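Local coordinates for unique short US2 glycoprotein (PDB 1IM3), which helps human cytomegalovirus evade cytotoxic T lymphocytes by redirecting newly made MHC class I heavy chains from the endoplasmic reticulum to the cytosol for proteasomal destruction, at residues D[2-7]-D[22-27]; D[29-34]-D[79-84]. All coordinates share one frame; numbering follows the deposited sequence.

How the interactions relate
The two contacts illustrate how a beta sandwich is built: each pairs antiparallel strands within one of the two sheets of this lumenal immunoglobulin-like domain, and the pairs meet through their inner faces. The centre of interaction 1 lies about 11 Å from that of interaction 2. Between them Phe3 CG approaches Leu82 CD1 at 3.8 Å, while Met27 CG lies 3.3 Å from Leu82 CB, and Ile23 packs on Leu80. Strand 16-25 is followed directly in the chain by strand 30-37, so the turn through Met27 carries the polypeptide from one sheet to the other. Their outer sides differ: interaction 2 touches a chain of another protein, whereas interaction 1 touches none within the assembly.

Interaction 1 of 2, residues D[2-7]-D[22-27]; sequences WFQIED and SIVGNM
The indole of Trp2 lies flat over the backbone of Gly25, an aromatic lid on a glycine in a strand. Gly25 CA sits 3.5 Å from the centroid of the six-membered ring, only 8° off the ring normal, a close CH-pi contact. With CG placed between the backbone N and the carbonyl carbon (chi1 72°), the ring folds across the partner strand, and its CZ3 comes 4.0 Å from Val24 CG2. Asn26 meets the pyrrole end with its amide plane turned 44° from the indole; its OD1 accepts an almost straight hydrogen bond from Trp2 N (3.2 Å). Asn26 is an inferred N-glycosylation site, without sugar here.

Further along the hairpin, Gln4 and Val24 form a hydrogen-bonded pair in which each backbone N donates to the other's O. Their side chains run alongside one another, with Gln4 CG 3.5 Å from Val24 CG2. A classic beta bulge follows: Glu6 and Asp7 both oppose Ser22, whose O takes a bond from Glu6 N (2.9 Å) and a weak one from Asp7 N. The bulge turns Glu6 toward the partner strand, where Ser22 OG donates to Glu6 OE1 (2.8 Å) from the anti side, tilted out of the carboxylate plane. The other carboxylate oxygen, OE2, touches Val24 CG1 at 3.5 Å.

On the opposite face, occupied by Phe3, Ile5 and Ile23, the hairpin looks into the sandwich. Strand 59-68 flanks it through backbone bonds such as Ile23 with Leu60; from the other sheet, Leu82 of strand 75-82 and Ile87 and Leu89 of strand 85-91 pack against this face.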
loop_
_atom_site.group_PDB
_atom_site.type_symbol
_atom_site.label_atom_id
_atom_site.label_comp_id
_atom_site.label_asym_id
_atom_site.label_seq_id
_atom_site.Cartn_x
_atom_site.Cartn_y
_atom_site.Cartn_z
ATOM N N TRP D 2 8.664 15.409 -25.416
ATOM C CA TRP D 2 10.099 15.504 -25.668
ATOM C C TRP D 2 10.758 16.291 -24.548
ATOM O O TRP D 2 10.088 17.022 -23.808
ATOM C CB TRP D 2 10.391 16.216 -26.995
ATOM C CG TRP D 2 10.130 17.709 -26.960
ATOM C CD1 TRP D 2 8.944 18.343 -27.196
ATOM C CD2 TRP D 2 11.084 18.747 -26.662
ATOM N NE1 TRP D 2 9.099 19.708 -27.070
ATOM C CE2 TRP D 2 10.400 19.983 -26.743
ATOM C CE3 TRP D 2 12.449 18.750 -26.336
ATOM C CZ2 TRP D 2 11.034 21.210 -26.509
ATOM C CZ3 TRP D 2 13.079 19.970 -26.102
ATOM C CH2 TRP D 2 12.369 21.184 -26.191
ATOM N N PHE D 3 12.072 16.148 -24.432
ATOM C CA PHE D 3 12.811 16.867 -23.413
ATOM C C PHE D 3 14.284 16.593 -23.590
ATOM O O PHE D 3 14.667 15.531 -24.070
ATOM C CB PHE D 3 12.360 16.436 -22.006
ATOM C CG PHE D 3 12.721 15.027 -21.658
ATOM C CD1 PHE D 3 14.035 14.686 -21.335
ATOM C CD2 PHE D 3 11.758 14.024 -21.698
ATOM C CE1 PHE D 3 14.386 13.362 -21.062
ATOM C CE2 PHE D 3 12.097 12.696 -21.424
ATOM C CZ PHE D 3 13.411 12.364 -21.108
ATOM N N GLN D 4 15.116 17.557 -23.231
ATOM C CA GLN D 4 16.546 17.332 -23.308
ATOM C C GLN D 4 17.221 17.968 -22.103
ATOM O O GLN D 4 16.863 19.063 -21.675
ATOM C CB GLN D 4 17.130 17.878 -24.617
ATOM C CG GLN D 4 16.896 19.352 -24.856
ATOM C CD GLN D 4 17.786 19.931 -25.967
ATOM O OE1 GLN D 4 17.844 21.157 -26.156
ATOM N NE2 GLN D 4 18.482 19.049 -26.703
ATOM N N ILE D 5 18.194 17.248 -21.560
ATOM C CA ILE D 5 18.954 17.688 -20.407
ATOM C C ILE D 5 20.007 18.693 -20.828
ATOM O O ILE D 5 20.882 18.369 -21.626
ATOM C CB ILE D 5 19.647 16.493 -19.760
ATOM C CG1 ILE D 5 18.590 15.475 -19.343
ATOM C CG2 ILE D 5 20.496 16.944 -18.589
ATOM C CD1 ILE D 5 19.175 14.222 -18.746
ATOM N N GLU D 6 19.929 19.906 -20.292
ATOM C CA GLU D 6 20.901 20.928 -20.636
ATOM C C GLU D 6 22.090 20.879 -19.704
ATOM O O GLU D 6 23.231 20.861 -20.138
ATOM C CB GLU D 6 20.283 22.329 -20.574
ATOM C CG GLU D 6 19.164 22.578 -21.555
ATOM C CD GLU D 6 18.778 24.047 -21.614
ATOM O OE1 GLU D 6 18.720 24.701 -20.550
ATOM O OE2 GLU D 6 18.530 24.547 -22.727
ATOM N N ASP D 7 21.838 20.811 -18.415
ATOM C CA ASP D 7 22.943 20.819 -17.491
ATOM C C ASP D 7 22.591 19.990 -16.283
ATOM O O ASP D 7 21.440 19.633 -16.081
ATOM C CB ASP D 7 23.232 22.269 -17.092
ATOM C CG ASP D 7 24.514 22.416 -16.298
ATOM O OD1 ASP D 7 25.578 21.952 -16.789
ATOM O OD2 ASP D 7 24.448 23.008 -15.188
ATOM N N SER D 22 19.195 21.881 -15.520
ATOM C CA SER D 22 18.143 22.413 -16.352
ATOM C C SER D 22 17.730 21.386 -17.381
ATOM O O SER D 22 18.556 20.602 -17.861
ATOM C CB SER D 22 18.619 23.687 -17.052
ATOM O OG SER D 22 17.670 24.120 -18.010
ATOM N N ILE D 23 16.442 21.394 -17.699
ATOM C CA ILE D 23 15.877 20.494 -18.693
ATOM C C ILE D 23 14.829 21.295 -19.466
ATOM O O ILE D 23 13.993 21.962 -18.855
ATOM C CB ILE D 23 15.187 19.293 -18.014
ATOM C CG1 ILE D 23 16.241 18.431 -17.312
ATOM C CG2 ILE D 23 14.401 18.482 -19.035
ATOM C CD1 ILE D 23 15.680 17.232 -16.616
ATOM N N VAL D 24 14.896 21.309 -20.793
ATOM C CA VAL D 24 13.858 22.017 -21.541
ATOM C C VAL D 24 13.032 20.909 -22.168
ATOM O O VAL D 24 13.544 19.813 -22.400
ATOM C CB VAL D 24 14.399 22.967 -22.676
ATOM C CG1 VAL D 24 15.086 24.166 -22.073
ATOM C CG2 VAL D 24 15.330 22.223 -23.603
ATOM N N GLY D 25 11.756 21.191 -22.416
ATOM C CA GLY D 25 10.858 20.219 -23.019
ATOM C C GLY D 25 9.436 20.725 -22.876
ATOM O O GLY D 25 9.208 21.790 -22.286
ATOM N N ASN D 26 8.472 19.977 -23.397
ATOM C CA ASN D 26 7.088 20.416 -23.299
ATOM C C ASN D 26 6.281 19.710 -22.205
ATOM O O ASN D 26 5.062 19.573 -22.342
ATOM C CB ASN D 26 6.387 20.276 -24.666
ATOM C CG ASN D 26 6.380 18.842 -25.186
ATOM O OD1 ASN D 26 6.976 17.938 -24.585
ATOM N ND2 ASN D 26 5.700 18.626 -26.318
ATOM N N MET D 27 6.945 19.281 -21.123
ATOM C CA MET D 27 6.263 18.608 -20.009
ATOM C C MET D 27 5.221 19.540 -19.408
ATOM O O MET D 27 5.497 20.720 -19.179
ATOM C CB MET D 27 7.211 18.245 -18.863
ATOM C CG MET D 27 8.538 17.654 -19.238
ATOM S SD MET D 27 9.718 18.954 -19.610
ATOM C CE MET D 27 9.976 19.640 -18.046
#

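Interaction 2 of 2, residues D[29-34]-D[79-84]; sequences RFVFDP and RLVLQG
Two central strands of one sandwich sheet, 30-37 and 75-82, run almost exactly antiparallel here (179°). The ladder is regular: Val31 and Val81 exchange backbone bonds, as do Asp33 and Arg79, and Gln83 N donates to Arg29 O (3.1 Å). On the face with the valines, Val31 CB presses against Val81 CG1 at 3.4 Å, tighter than usual for two carbons. Beside them, Asp33 OD2 offers its anti lone pair to Arg79 NH1 (3.1 Å) in a salt bridge whose carboxylate and guanidinium planes stand 82° apart. Arg79 reaches it on a chain extended from CG to NE.

This is the outward face of the immunoglobulin-like domain, and a chain of another protein lies against it, consistent with the tight binding of class I molecules by the lumenal domain. That chain gives Asp33 OD1 a basic partner, and its backbone hydrogen-bonds to the side-chain atoms Asp33 OD2, Arg79 NH1 and Arg29 NH2.

On the inward face, Phe32 and Leu80 lie side by side, with Phe32 CD1 3.5 Å from Leu80 CD2; the phenylalanine ring also meets that of Trp62. At the strand end, Gln83 C lies over one face of the Arg29 guanidinium, 3.5 Å above the guanidinium plane and displaced toward its rim. A water there donates to Val81 O (2.9 Å) and weakly to Arg29 O, and accepts from Gly84 N (3.2 Å), spanning the two segments where the chain turns away.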
loop_
_atom_site.group_PDB
_atom_site.type_symbol
_atom_site.label_atom_id
_atom_site.label_comp_id
_atom_site.label_asym_id
_atom_site.label_seq_id
_atom_site.Cartn_x
_atom_site.Cartn_y
_atom_site.Cartn_z
ATOM N N ARG D 29 3.641 18.597 -16.521
ATOM C CA ARG D 29 3.729 18.371 -15.078
ATOM C C ARG D 29 5.058 17.688 -14.805
ATOM O O ARG D 29 5.692 17.176 -15.736
ATOM C CB ARG D 29 2.567 17.487 -14.610
ATOM C CG ARG D 29 2.507 16.149 -15.331
ATOM C CD ARG D 29 1.197 15.394 -15.071
ATOM N NE ARG D 29 1.064 14.313 -16.052
ATOM C CZ ARG D 29 1.543 13.087 -15.899
ATOM N NH1 ARG D 29 2.195 12.748 -14.788
ATOM N NH2 ARG D 29 1.381 12.214 -16.879
ATOM N N PHE D 30 5.479 17.687 -13.536
ATOM C CA PHE D 30 6.745 17.060 -13.165
ATOM C C PHE D 30 6.805 16.621 -11.698
ATOM O O PHE D 30 5.979 17.011 -10.876
ATOM C CB PHE D 30 7.895 18.044 -13.363
ATOM C CG PHE D 30 8.005 19.053 -12.240
ATOM C CD1 PHE D 30 7.095 20.112 -12.146
ATOM C CD2 PHE D 30 8.932 18.868 -11.200
ATOM C CE1 PHE D 30 7.089 20.975 -11.039
ATOM C CE2 PHE D 30 8.951 19.719 -10.070
ATOM C CZ PHE D 30 8.024 20.780 -9.985
ATOM N N VAL D 31 7.818 15.812 -11.395
ATOM C CA VAL D 31 8.102 15.357 -10.046
ATOM C C VAL D 31 9.618 15.459 -9.938
ATOM O O VAL D 31 10.340 14.940 -10.784
ATOM C CB VAL D 31 7.706 13.892 -9.785
ATOM C CG1 VAL D 31 8.019 13.544 -8.339
ATOM C CG2 VAL D 31 6.215 13.684 -10.064
ATOM N N PHE D 32 10.096 16.165 -8.916
ATOM C CA PHE D 32 11.545 16.328 -8.694
ATOM C C PHE D 32 11.831 15.410 -7.509
ATOM O O PHE D 32 11.402 15.690 -6.396
ATOM C CB PHE D 32 11.868 17.777 -8.323
ATOM C CG PHE D 32 13.338 18.077 -8.222
ATOM C CD1 PHE D 32 14.136 18.149 -9.360
ATOM C CD2 PHE D 32 13.927 18.319 -6.983
ATOM C CE1 PHE D 32 15.492 18.462 -9.269
ATOM C CE2 PHE D 32 15.292 18.633 -6.889
ATOM C CZ PHE D 32 16.062 18.704 -8.043
ATOM N N ASP D 33 12.559 14.327 -7.744
ATOM C CA ASP D 33 12.795 13.343 -6.685
ATOM C C ASP D 33 14.294 13.083 -6.439
ATOM O O ASP D 33 14.832 12.072 -6.865
ATOM C CB ASP D 33 12.061 12.056 -7.105
ATOM C CG ASP D 33 12.062 10.979 -6.026
ATOM O OD1 ASP D 33 12.564 11.222 -4.905
ATOM O OD2 ASP D 33 11.552 9.877 -6.307
ATOM N N PRO D 34 14.971 13.997 -5.738
ATOM C CA PRO D 34 16.408 13.865 -5.457
ATOM C C PRO D 34 16.778 12.885 -4.346
ATOM O O PRO D 34 16.137 12.835 -3.302
ATOM C CB PRO D 34 16.827 15.298 -5.136
ATOM C CG PRO D 34 15.641 15.818 -4.411
ATOM C CD PRO D 34 14.459 15.283 -5.241
ATOM N N ARG D 79 16.011 11.334 -9.583
ATOM C CA ARG D 79 14.924 10.695 -10.309
ATOM C C ARG D 79 13.956 11.795 -10.713
ATOM O O ARG D 79 13.557 12.613 -9.899
ATOM C CB ARG D 79 14.209 9.655 -9.433
ATOM C CG ARG D 79 12.949 9.046 -10.067
ATOM C CD ARG D 79 12.301 7.955 -9.197
ATOM N NE ARG D 79 11.045 7.484 -9.779
ATOM C CZ ARG D 79 9.848 8.003 -9.510
ATOM N NH1 ARG D 79 9.710 9.018 -8.649
ATOM N NH2 ARG D 79 8.787 7.512 -10.114
ATOM N N LEU D 80 13.599 11.831 -11.983
ATOM C CA LEU D 80 12.684 12.853 -12.452
ATOM C C LEU D 80 11.574 12.191 -13.230
ATOM O O LEU D 80 11.805 11.187 -13.896
ATOM C CB LEU D 80 13.401 13.834 -13.386
ATOM C CG LEU D 80 14.557 14.663 -12.843
ATOM C CD1 LEU D 80 15.167 15.463 -13.977
ATOM C CD2 LEU D 80 14.060 15.600 -11.740
ATOM N N VAL D 81 10.356 12.699 -13.111
ATOM C CA VAL D 81 9.310 12.145 -13.942
ATOM C C VAL D 81 8.690 13.360 -14.613
ATOM O O VAL D 81 8.186 14.280 -13.971
ATOM C CB VAL D 81 8.304 11.229 -13.169
ATOM C CG1 VAL D 81 8.576 11.249 -11.696
ATOM C CG2 VAL D 81 6.887 11.573 -13.529
ATOM N N LEU D 82 8.837 13.381 -15.928
ATOM C CA LEU D 82 8.384 14.476 -16.766
ATOM C C LEU D 82 7.243 13.978 -17.616
ATOM O O LEU D 82 7.405 13.046 -18.414
ATOM C CB LEU D 82 9.536 14.920 -17.654
ATOM C CG LEU D 82 10.873 15.066 -16.912
ATOM C CD1 LEU D 82 12.000 15.324 -17.906
ATOM C CD2 LEU D 82 10.775 16.191 -15.907
ATOM N N GLN D 83 6.073 14.580 -17.434
ATOM C CA GLN D 83 4.913 14.149 -18.206
ATOM C C GLN D 83 4.741 12.649 -18.052
ATOM O O GLN D 83 4.260 11.999 -18.962
ATOM C CB GLN D 83 5.111 14.462 -19.692
ATOM C CG GLN D 83 4.546 15.756 -20.111
ATOM C CD GLN D 83 3.067 15.678 -20.249
ATOM O OE1 GLN D 83 2.413 14.941 -19.502
ATOM N NE2 GLN D 83 2.510 16.445 -21.207
ATOM N N GLY D 84 5.148 12.092 -16.913
ATOM C CA GLY D 84 5.001 10.657 -16.726
ATOM C C GLY D 84 6.190 9.797 -17.113
ATOM O O GLY D 84 6.247 8.631 -16.725
HETATM O O HOH W 1 5.383 14.198 -14.514
#